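Local atomic coordinates of ArsR family transcriptional regulator (Comamonas testosteroni, PDB entry 6UVU), a protein that is an Sb(III)-responsive transcriptional repressor of the ArsR family that probably binds DNA as a dimer. Residues Ser74-Arg87 with Ile95-Met107. Residues are numbered along the deposited sequence; the frame is centred on the assembly and turned at random.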
ATOM      1  N   SER B  74     -11.116  -1.341 -20.395  1.00 34.33           N
ATOM      2  CA  SER B  74     -10.171  -1.966 -21.311  1.00 32.52           C
ATOM      3  C   SER B  74      -8.848  -1.227 -21.295  1.00 32.28           C
ATOM      4  O   SER B  74      -7.781  -1.835 -21.167  1.00 29.90           O
ATOM      5  CB  SER B  74     -10.743  -2.003 -22.731  1.00 33.83           C
ATOM      6  OG  SER B  74      -9.757  -2.447 -23.655  1.00 33.54           O
ATOM      7  N   ASN B  75      -8.903   0.097 -21.390  1.00 33.68           N
ATOM      8  CA  ASN B  75      -7.666   0.858 -21.419  1.00 33.86           C
ATOM      9  C   ASN B  75      -6.909   0.680 -20.115  1.00 32.44           C
ATOM     10  O   ASN B  75      -5.696   0.452 -20.125  1.00 32.94           O
ATOM     11  CB  ASN B  75      -7.971   2.323 -21.735  1.00 38.21           C
ATOM     12  CG  ASN B  75      -8.679   2.497 -23.101  1.00 40.68           C
ATOM     13  OD1 ASN B  75      -8.671   1.591 -23.958  1.00 35.38           O
ATOM     14  ND2 ASN B  75      -9.294   3.663 -23.301  1.00 42.34           N
ATOM     15  N   GLN B  76      -7.630   0.686 -18.986  1.00 32.63           N
ATOM     16  CA  GLN B  76      -7.006   0.474 -17.682  1.00 31.02           C
ATOM     17  C   GLN B  76      -6.291  -0.869 -17.612  1.00 30.66           C
ATOM     18  O   GLN B  76      -5.210  -0.977 -17.021  1.00 31.40           O
ATOM     19  CB  GLN B  76      -8.065   0.555 -16.582  1.00 35.64           C
ATOM     20  CG  GLN B  76      -8.613   1.947 -16.309  1.00 38.14           C
ATOM     21  CD  GLN B  76      -7.946   2.603 -15.110  1.00 41.37           C
ATOM     22  OE1 GLN B  76      -6.745   2.428 -14.874  1.00 44.24           O
ATOM     23  NE2 GLN B  76      -8.729   3.354 -14.337  1.00 42.42           N
ATOM     24  N   LEU B  77      -6.886  -1.916 -18.198  1.00 28.94           N
ATOM     25  CA  LEU B  77      -6.278  -3.238 -18.086  1.00 28.04           C
ATOM     26  C   LEU B  77      -5.035  -3.360 -18.965  1.00 26.55           C
ATOM     27  O   LEU B  77      -4.017  -3.919 -18.533  1.00 25.24           O
ATOM     28  CB  LEU B  77      -7.297  -4.322 -18.427  1.00 27.34           C
ATOM     29  CG  LEU B  77      -8.443  -4.489 -17.431  1.00 26.19           C
ATOM     30  CD1 LEU B  77      -9.490  -5.392 -18.011  1.00 25.83           C
ATOM     31  CD2 LEU B  77      -7.943  -5.039 -16.116  1.00 27.22           C
ATOM     32  N   GLN B  78      -5.080  -2.847 -20.198  1.00 27.93           N
ATOM     33  CA  GLN B  78      -3.863  -2.931 -21.003  1.00 31.60           C
ATOM     34  C   GLN B  78      -2.713  -2.149 -20.363  1.00 31.45           C
ATOM     35  O   GLN B  78      -1.553  -2.555 -20.486  1.00 26.51           O
ATOM     36  CB  GLN B  78      -4.105  -2.489 -22.452  1.00 36.62           C
ATOM     37  CG  GLN B  78      -5.293  -1.579 -22.716  1.00 44.21           C
ATOM     38  CD  GLN B  78      -5.869  -1.758 -24.133  1.00 49.12           C
ATOM     39  OE1 GLN B  78      -5.251  -2.410 -24.982  1.00 61.15           O
ATOM     40  NE2 GLN B  78      -7.056  -1.186 -24.384  1.00 44.52           N
ATOM     41  N   ARG B  79      -3.004  -1.076 -19.618  1.00 31.36           N
ATOM     42  CA  ARG B  79      -1.934  -0.370 -18.906  1.00 30.23           C
ATOM     43  C   ARG B  79      -1.324  -1.238 -17.814  1.00 26.69           C
ATOM     44  O   ARG B  79      -0.095  -1.287 -17.662  1.00 25.08           O
ATOM     45  CB  ARG B  79      -2.444   0.940 -18.298  1.00 35.62           C
ATOM     46  CG  ARG B  79      -3.106   1.876 -19.270  1.00 39.89           C
ATOM     47  CD  ARG B  79      -2.103   2.400 -20.291  1.00 43.01           C
ATOM     48  NE  ARG B  79      -2.750   2.514 -21.590  1.00 43.95           N
ATOM     49  CZ  ARG B  79      -2.682   1.580 -22.536  1.00 47.28           C
ATOM     50  NH1 ARG B  79      -3.317   1.757 -23.683  1.00 46.54           N
ATOM     51  NH2 ARG B  79      -1.964   0.474 -22.347  1.00 42.93           N
ATOM     52  N   LEU B  80      -2.171  -1.886 -16.996  1.00 23.56           N
ATOM     53  CA  LEU B  80      -1.651  -2.788 -15.963  1.00 24.24           C
ATOM     54  C   LEU B  80      -0.822  -3.907 -16.589  1.00 23.79           C
ATOM     55  O   LEU B  80       0.208  -4.317 -16.039  1.00 22.17           O
ATOM     56  CB  LEU B  80      -2.794  -3.389 -15.129  1.00 24.00           C
ATOM     57  CG  LEU B  80      -3.295  -2.751 -13.815  1.00 25.08           C
ATOM     58  CD1 LEU B  80      -2.191  -2.007 -13.073  1.00 24.35           C
ATOM     59  CD2 LEU B  80      -4.498  -1.846 -14.048  1.00 24.18           C
ATOM     60  N   ALA B  81      -1.281  -4.429 -17.733  1.00 25.11           N
ATOM     61  CA  ALA B  81      -0.484  -5.387 -18.490  1.00 24.91           C
ATOM     62  C   ALA B  81       0.833  -4.767 -18.956  1.00 23.74           C
ATOM     63  O   ALA B  81       1.892  -5.388 -18.818  1.00 20.37           O
ATOM     64  CB  ALA B  81      -1.294  -5.913 -19.682  1.00 25.21           C
ATOM     65  N   ASP B  82       0.790  -3.541 -19.500  1.00 25.30           N
ATOM     66  CA  ASP B  82       2.027  -2.836 -19.870  1.00 28.52           C
ATOM     67  C   ASP B  82       3.008  -2.777 -18.699  1.00 27.46           C
ATOM     68  O   ASP B  82       4.212  -3.002 -18.876  1.00 29.16           O
ATOM     69  CB  ASP B  82       1.724  -1.412 -20.365  1.00 28.99           C
ATOM     70  CG  ASP B  82       1.001  -1.392 -21.702  1.00 30.50           C
ATOM     71  OD1 ASP B  82       1.007  -2.422 -22.402  1.00 31.75           O
ATOM     72  OD2 ASP B  82       0.428  -0.342 -22.062  1.00 30.96           O
ATOM     73  N   ARG B  83       2.508  -2.504 -17.488  1.00 27.92           N
ATOM     74  CA  ARG B  83       3.374  -2.439 -16.315  1.00 26.12           C
ATOM     75  C   ARG B  83       3.692  -3.814 -15.755  1.00 24.06           C
ATOM     76  O   ARG B  83       4.318  -3.901 -14.698  1.00 20.48           O
ATOM     77  CB  ARG B  83       2.742  -1.574 -15.217  1.00 28.70           C
ATOM     78  CG  ARG B  83       2.115  -0.249 -15.684  1.00 31.42           C
ATOM     79  CD  ARG B  83       3.118   0.911 -15.857  1.00 31.81           C
ATOM     80  NE  ARG B  83       3.982   0.755 -17.032  1.00 32.57           N
ATOM     81  CZ  ARG B  83       3.670   1.136 -18.272  1.00 34.10           C
ATOM     82  NH1 ARG B  83       2.498   1.706 -18.537  1.00 29.71           N
ATOM     83  NH2 ARG B  83       4.539   0.940 -19.257  1.00 35.61           N
ATOM     84  N   ARG B  84       3.241  -4.880 -16.417  1.00 24.23           N
ATOM     85  CA  ARG B  84       3.519  -6.265 -16.025  1.00 23.76           C
ATOM     86  C   ARG B  84       2.805  -6.667 -14.741  1.00 22.93           C
ATOM     87  O   ARG B  84       3.260  -7.558 -14.024  1.00 22.56           O
ATOM     88  CB  ARG B  84       5.023  -6.528 -15.908  1.00 25.98           C
ATOM     89  CG  ARG B  84       5.732  -6.465 -17.258  1.00 30.47           C
ATOM     90  CD  ARG B  84       7.218  -6.295 -17.114  1.00 32.13           C
ATOM     91  NE  ARG B  84       7.555  -5.242 -16.151  1.00 36.64           N
ATOM     92  CZ  ARG B  84       7.610  -3.940 -16.429  1.00 40.25           C
ATOM     93  NH1 ARG B  84       7.344  -3.487 -17.657  1.00 38.95           N
ATOM     94  NH2 ARG B  84       7.927  -3.085 -15.466  1.00 41.11           N
ATOM     95  N   ILE B  85       1.681  -6.034 -14.433  1.00 20.48           N
ATOM     96  CA  ILE B  85       0.928  -6.444 -13.251  1.00 22.14           C
ATOM     97  C   ILE B  85      -0.026  -7.579 -13.620  1.00 21.28           C
ATOM     98  O   ILE B  85      -0.311  -8.452 -12.789  1.00 19.53           O
ATOM     99  CB  ILE B  85       0.158  -5.256 -12.642  1.00 21.86           C
ATOM    100  CG1 ILE B  85       1.097  -4.054 -12.359  1.00 24.72           C
ATOM    101  CG2 ILE B  85      -0.609  -5.677 -11.375  1.00 22.84           C
ATOM    102  CD1 ILE B  85       2.088  -4.277 -11.261  1.00 23.95           C
ATOM    103  N   LEU B  86      -0.511  -7.565 -14.857  1.00 20.36           N
ATOM    104  CA  LEU B  86      -1.455  -8.531 -15.383  1.00 21.80           C
ATOM    105  C   LEU B  86      -0.829  -9.298 -16.542  1.00 24.11           C
ATOM    106  O   LEU B  86       0.193  -8.904 -17.107  1.00 22.11           O
ATOM    107  CB  LEU B  86      -2.735  -7.839 -15.861  1.00 19.50           C
ATOM    108  CG  LEU B  86      -3.429  -6.929 -14.854  1.00 19.62           C
ATOM    109  CD1 LEU B  86      -4.685  -6.346 -15.428  1.00 19.19           C
ATOM    110  CD2 LEU B  86      -3.723  -7.676 -13.586  1.00 19.20           C
ATOM    111  N   ARG B  87      -1.448 -10.427 -16.862  1.00 24.78           N
ATOM    112  CA  ARG B  87      -1.220 -11.152 -18.105  1.00 27.17           C
ATOM    113  C   ARG B  87      -2.498 -11.058 -18.925  1.00 26.09           C
ATOM    114  O   ARG B  87      -3.589 -11.335 -18.406  1.00 25.66           O
ATOM    115  CB  ARG B  87      -0.852 -12.610 -17.819  1.00 30.76           C
ATOM    116  CG  ARG B  87      -0.636 -13.509 -19.033  1.00 37.20           C
ATOM    117  CD  ARG B  87      -0.049 -14.849 -18.591  1.00 43.37           C
ATOM    118  NE  ARG B  87      -0.616 -15.984 -19.318  1.00 51.54           N
ATOM    119  CZ  ARG B  87      -1.791 -16.547 -19.039  1.00 55.81           C
ATOM    120  NH1 ARG B  87      -2.545 -16.071 -18.052  1.00 58.96           N
ATOM    121  NH2 ARG B  87      -2.221 -17.582 -19.755  1.00 59.43           N
ATOM    122  N   ILE B  95     -10.094 -11.321 -24.770  1.00 29.85           N
ATOM    123  CA  ILE B  95      -8.897 -11.090 -23.970  1.00 26.74           C
ATOM    124  C   ILE B  95      -9.261 -11.328 -22.512  1.00 26.30           C
ATOM    125  O   ILE B  95     -10.178 -10.692 -21.982  1.00 28.65           O
ATOM    126  CB  ILE B  95      -8.335  -9.678 -24.173  1.00 28.19           C
ATOM    127  CG1 ILE B  95      -8.220  -9.359 -25.669  1.00 30.08           C
ATOM    128  CG2 ILE B  95      -6.984  -9.557 -23.488  1.00 29.83           C
ATOM    129  CD1 ILE B  95      -7.585  -7.993 -25.974  1.00 32.17           C
ATOM    130  N   HIS B  96      -8.560 -12.262 -21.882  1.00 22.08           N
ATOM    131  CA  HIS B  96      -8.760 -12.643 -20.495  1.00 25.09           C
ATOM    132  C   HIS B  96      -7.574 -12.114 -19.698  1.00 24.36           C
ATOM    133  O   HIS B  96      -6.418 -12.299 -20.099  1.00 22.65           O
ATOM    134  CB  HIS B  96      -8.876 -14.166 -20.383  1.00 27.60           C
ATOM    135  CG  HIS B  96      -9.296 -14.658 -19.030  1.00 35.04           C
ATOM    136  ND1 HIS B  96      -8.391 -15.075 -18.071  1.00 34.93           N
ATOM    137  CD2 HIS B  96     -10.526 -14.846 -18.487  1.00 36.63           C
ATOM    138  CE1 HIS B  96      -9.043 -15.475 -16.992  1.00 36.98           C
ATOM    139  NE2 HIS B  96     -10.341 -15.346 -17.219  1.00 39.94           N
ATOM    140  N   TYR B  97      -7.859 -11.419 -18.602  1.00 22.59           N
ATOM    141  CA  TYR B  97      -6.833 -10.746 -17.805  1.00 23.64           C
ATOM    142  C   TYR B  97      -6.676 -11.437 -16.460  1.00 22.50           C
ATOM    143  O   TYR B  97      -7.675 -11.740 -15.804  1.00 24.78           O
ATOM    144  CB  TYR B  97      -7.192  -9.280 -17.580  1.00 22.65           C
ATOM    145  CG  TYR B  97      -7.030  -8.411 -18.798  1.00 21.78           C
ATOM    146  CD1 TYR B  97      -5.808  -7.816 -19.101  1.00 22.75           C
ATOM    147  CD2 TYR B  97      -8.102  -8.168 -19.637  1.00 22.59           C
ATOM    148  CE1 TYR B  97      -5.669  -7.013 -20.205  1.00 21.63           C
ATOM    149  CE2 TYR B  97      -7.972  -7.363 -20.737  1.00 22.92           C
ATOM    150  CZ  TYR B  97      -6.763  -6.794 -21.019  1.00 23.32           C
ATOM    151  OH  TYR B  97      -6.680  -6.003 -22.138  1.00 25.06           O
ATOM    152  N   ARG B  98      -5.430 -11.672 -16.050  1.00 25.02           N
ATOM    153  CA  ARG B  98      -5.105 -12.290 -14.766  1.00 27.10           C
ATOM    154  C   ARG B  98      -3.958 -11.525 -14.107  1.00 26.28           C
ATOM    155  O   ARG B  98      -3.056 -11.042 -14.797  1.00 21.87           O
ATOM    156  CB  ARG B  98      -4.710 -13.757 -14.942  1.00 34.13           C
ATOM    157  CG  ARG B  98      -4.898 -14.597 -13.699  1.00 43.35           C
ATOM    158  CD  ARG B  98      -4.314 -15.992 -13.868  1.00 51.15           C
ATOM    159  NE  ARG B  98      -4.868 -16.697 -15.022  1.00 60.05           N
ATOM    160  CZ  ARG B  98      -5.972 -17.442 -14.985  1.00 63.05           C
ATOM    161  NH1 ARG B  98      -6.645 -17.566 -13.845  1.00 60.16           N
ATOM    162  NH2 ARG B  98      -6.409 -18.055 -16.084  1.00 57.96           N
ATOM    163  N   ILE B  99      -3.990 -11.439 -12.776  1.00 24.40           N
ATOM    164  CA  ILE B  99      -2.924 -10.821 -11.988  1.00 26.60           C
ATOM    165  C   ILE B  99      -1.747 -11.785 -11.920  1.00 26.57           C
ATOM    166  O   ILE B  99      -1.885 -12.914 -11.436  1.00 28.44           O
ATOM    167  CB  ILE B  99      -3.407 -10.475 -10.566  1.00 27.76           C
ATOM    168  CG1 ILE B  99      -4.517  -9.423 -10.558  1.00 28.71           C
ATOM    169  CG2 ILE B  99      -2.254 -10.002  -9.705  1.00 29.47           C
ATOM    170  CD1 ILE B  99      -5.172  -9.272  -9.190  1.00 27.17           C
ATOM    171  N   VAL B 100      -0.576 -11.334 -12.361  1.00 25.86           N
ATOM    172  CA  VAL B 100       0.637 -12.138 -12.266  1.00 28.31           C
ATOM    173  C   VAL B 100       1.723 -11.484 -11.411  1.00 27.61           C
ATOM    174  O   VAL B 100       2.812 -12.049 -11.280  1.00 28.39           O
ATOM    175  CB  VAL B 100       1.183 -12.492 -13.667  1.00 26.52           C
ATOM    176  CG1 VAL B 100       0.182 -13.375 -14.414  1.00 26.53           C
ATOM    177  CG2 VAL B 100       1.475 -11.229 -14.455  1.00 29.27           C
ATOM    178  N   ASP B 101       1.454 -10.333 -10.796  1.00 27.25           N
ATOM    179  CA  ASP B 101       2.378  -9.781  -9.804  1.00 27.72           C
ATOM    180  C   ASP B 101       1.977 -10.262  -8.410  1.00 28.39           C
ATOM    181  O   ASP B 101       0.940  -9.835  -7.890  1.00 27.54           O
ATOM    182  CB  ASP B 101       2.369  -8.254  -9.873  1.00 27.96           C
ATOM    183  CG  ASP B 101       3.521  -7.619  -9.109  1.00 27.94           C
ATOM    184  OD1 ASP B 101       3.798  -8.016  -7.964  1.00 25.90           O
ATOM    185  OD2 ASP B 101       4.151  -6.702  -9.661  1.00 34.70           O
ATOM    186  N   PRO B 102       2.755 -11.147  -7.762  1.00 28.91           N
ATOM    187  CA  PRO B 102       2.366 -11.586  -6.410  1.00 29.20           C
ATOM    188  C   PRO B 102       2.560 -10.509  -5.346  1.00 27.79           C
ATOM    189  O   PRO B 102       1.850 -10.517  -4.335  1.00 30.73           O
ATOM    190  CB  PRO B 102       3.280 -12.794  -6.156  1.00 28.45           C
ATOM    191  CG  PRO B 102       4.518 -12.454  -6.922  1.00 28.96           C
ATOM    192  CD  PRO B 102       4.054 -11.708  -8.168  1.00 29.64           C
ATOM    193  N   CYS B 103       3.505  -9.588  -5.528  1.00 25.28           N
ATOM    194  CA  CYS B 103       3.634  -8.483  -4.587  1.00 24.71           C
ATOM    195  C   CYS B 103       2.378  -7.629  -4.563  1.00 21.92           C
ATOM    196  O   CYS B 103       1.903  -7.246  -3.488  1.00 20.21           O
ATOM    197  CB  CYS B 103       4.850  -7.631  -4.943  1.00 27.85           C
ATOM    198  SG  CYS B 103       6.381  -8.544  -4.829  1.00 30.25           S
ATOM    199  N   VAL B 104       1.848  -7.292  -5.738  1.00 21.84           N
ATOM    200  CA  VAL B 104       0.575  -6.584  -5.811  1.00 22.68           C
ATOM    201  C   VAL B 104      -0.498  -7.379  -5.088  1.00 23.51           C
ATOM    202  O   VAL B 104      -1.325  -6.814  -4.363  1.00 22.10           O
ATOM    203  CB  VAL B 104       0.201  -6.311  -7.282  1.00 23.88           C
ATOM    204  CG1 VAL B 104      -1.327  -6.202  -7.479  1.00 25.59           C
ATOM    205  CG2 VAL B 104       0.869  -5.053  -7.767  1.00 25.61           C
ATOM    206  N   LEU B 105      -0.456  -8.713  -5.219  1.00 23.07           N
ATOM    207  CA  LEU B 105      -1.508  -9.552  -4.658  1.00 24.50           C
ATOM    208  C   LEU B 105      -1.473  -9.555  -3.135  1.00 22.18           C
ATOM    209  O   LEU B 105      -2.509  -9.399  -2.489  1.00 19.65           O
ATOM    210  CB  LEU B 105      -1.394 -10.973  -5.195  1.00 27.17           C
ATOM    211  CG  LEU B 105      -2.568 -11.854  -4.800  1.00 29.43           C
ATOM    212  CD1 LEU B 105      -3.862 -11.293  -5.387  1.00 29.46           C
ATOM    213  CD2 LEU B 105      -2.323 -13.271  -5.292  1.00 31.92           C
ATOM    214  N   ARG B 106      -0.296  -9.752  -2.539  1.00 22.64           N
ATOM    215  CA  ARG B 106      -0.220  -9.718  -1.080  1.00 22.67           C
ATOM    216  C   ARG B 106      -0.620  -8.353  -0.524  1.00 20.13           C
ATOM    217  O   ARG B 106      -1.238  -8.272   0.552  1.00 18.05           O
ATOM    218  CB  ARG B 106       1.190 -10.062  -0.598  1.00 26.43           C
ATOM    219  CG  ARG B 106       1.959 -11.056  -1.431  1.00 28.98           C
ATOM    220  CD  ARG B 106       2.665 -12.065  -0.560  1.00 31.38           C
ATOM    221  NE  ARG B 106       3.531 -11.466   0.457  1.00 32.34           N
ATOM    222  CZ  ARG B 106       4.855 -11.626   0.499  1.00 39.26           C
ATOM    223  NH1 ARG B 106       5.471 -12.360  -0.425  1.00 40.46           N
ATOM    224  NH2 ARG B 106       5.577 -11.054   1.461  1.00 40.71           N
ATOM    225  N   MET B 107      -0.284  -7.275  -1.234  1.00 20.77           N
ATOM    226  CA  MET B 107      -0.605  -5.934  -0.749  1.00 21.72           C
ATOM    227  C   MET B 107      -2.097  -5.657  -0.854  1.00 22.09           C
ATOM    228  O   MET B 107      -2.690  -5.057   0.055  1.00 20.42           O
ATOM    229  CB  MET B 107       0.210  -4.880  -1.511  1.00 22.83           C
ATOM    230  CG  MET B 107       0.246  -3.485  -0.828  1.00 25.63           C
ATOM    231  SD  MET B 107       0.899  -3.418   0.877  1.00 28.89           S
ATOM    232  CE  MET B 107       2.659  -3.579   0.561  1.00 28.02           C
TER
HETATM  233  O   HOH W   1      -8.666  -5.108 -23.478  1.00 38.85           O
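Ile85 O is gripped by two successive amides, Val100 N at 2.9 Å and Asp101 N in a longer, more bent bond, both arriving from one face of its carbonyl plane. They tie the turn after helix 70-82, closed by a Schellman motif at Arg84, to the start of helix 102-121. There Asp101 is the N-cap: its OD1 receives Val104 N at 3.0 Å from above the carboxylate plane, while OD2 lies against Ile85 CD1. Ile85 reaches Val104 with both branch ends, CD1 and CG2 resting on Val104 CG2. Strands 86-91 and 94-99 then pair antiparallel, Arg87 N giving a short, nearly straight bond to Arg98 O (2.7 Å) and Arg98 N answering to Arg87 O.

Tyr97 joins the hairpin to helix 70-82. With CG anti to its carbonyl carbon (chi1 -73°), it turns one ring face to Leu77, whose CB lies over the centre in a CH-pi contact, 3.6 Å from the centroid and 13° off the normal. Leu86 CD1 comes within 4.1 Å of Tyr97 CD1, the side chains crossing at about a right angle. In the ring plane, Tyr97 OH holds a water at 2.6 Å that also binds Ser74 OG. Without the ring, as with an alanine here, Leu77 would probably lose its aromatic partner and the water its link to the hairpin.

Arg87 and Arg98 extend in the same direction from one hairpin face, Arg87 NH1 3.9 Å from Arg98 NE at the guanidinium edge, planes 26° apart; Arg98 also packs on Ala11 of the second subunit. In this winged helix-turn-helix fold, apolar packing and a shared water thus hold the wing to helix 70-82, backbone bonds close the hairpin, and the two neighbouring like charges would probably raise the local positive potential.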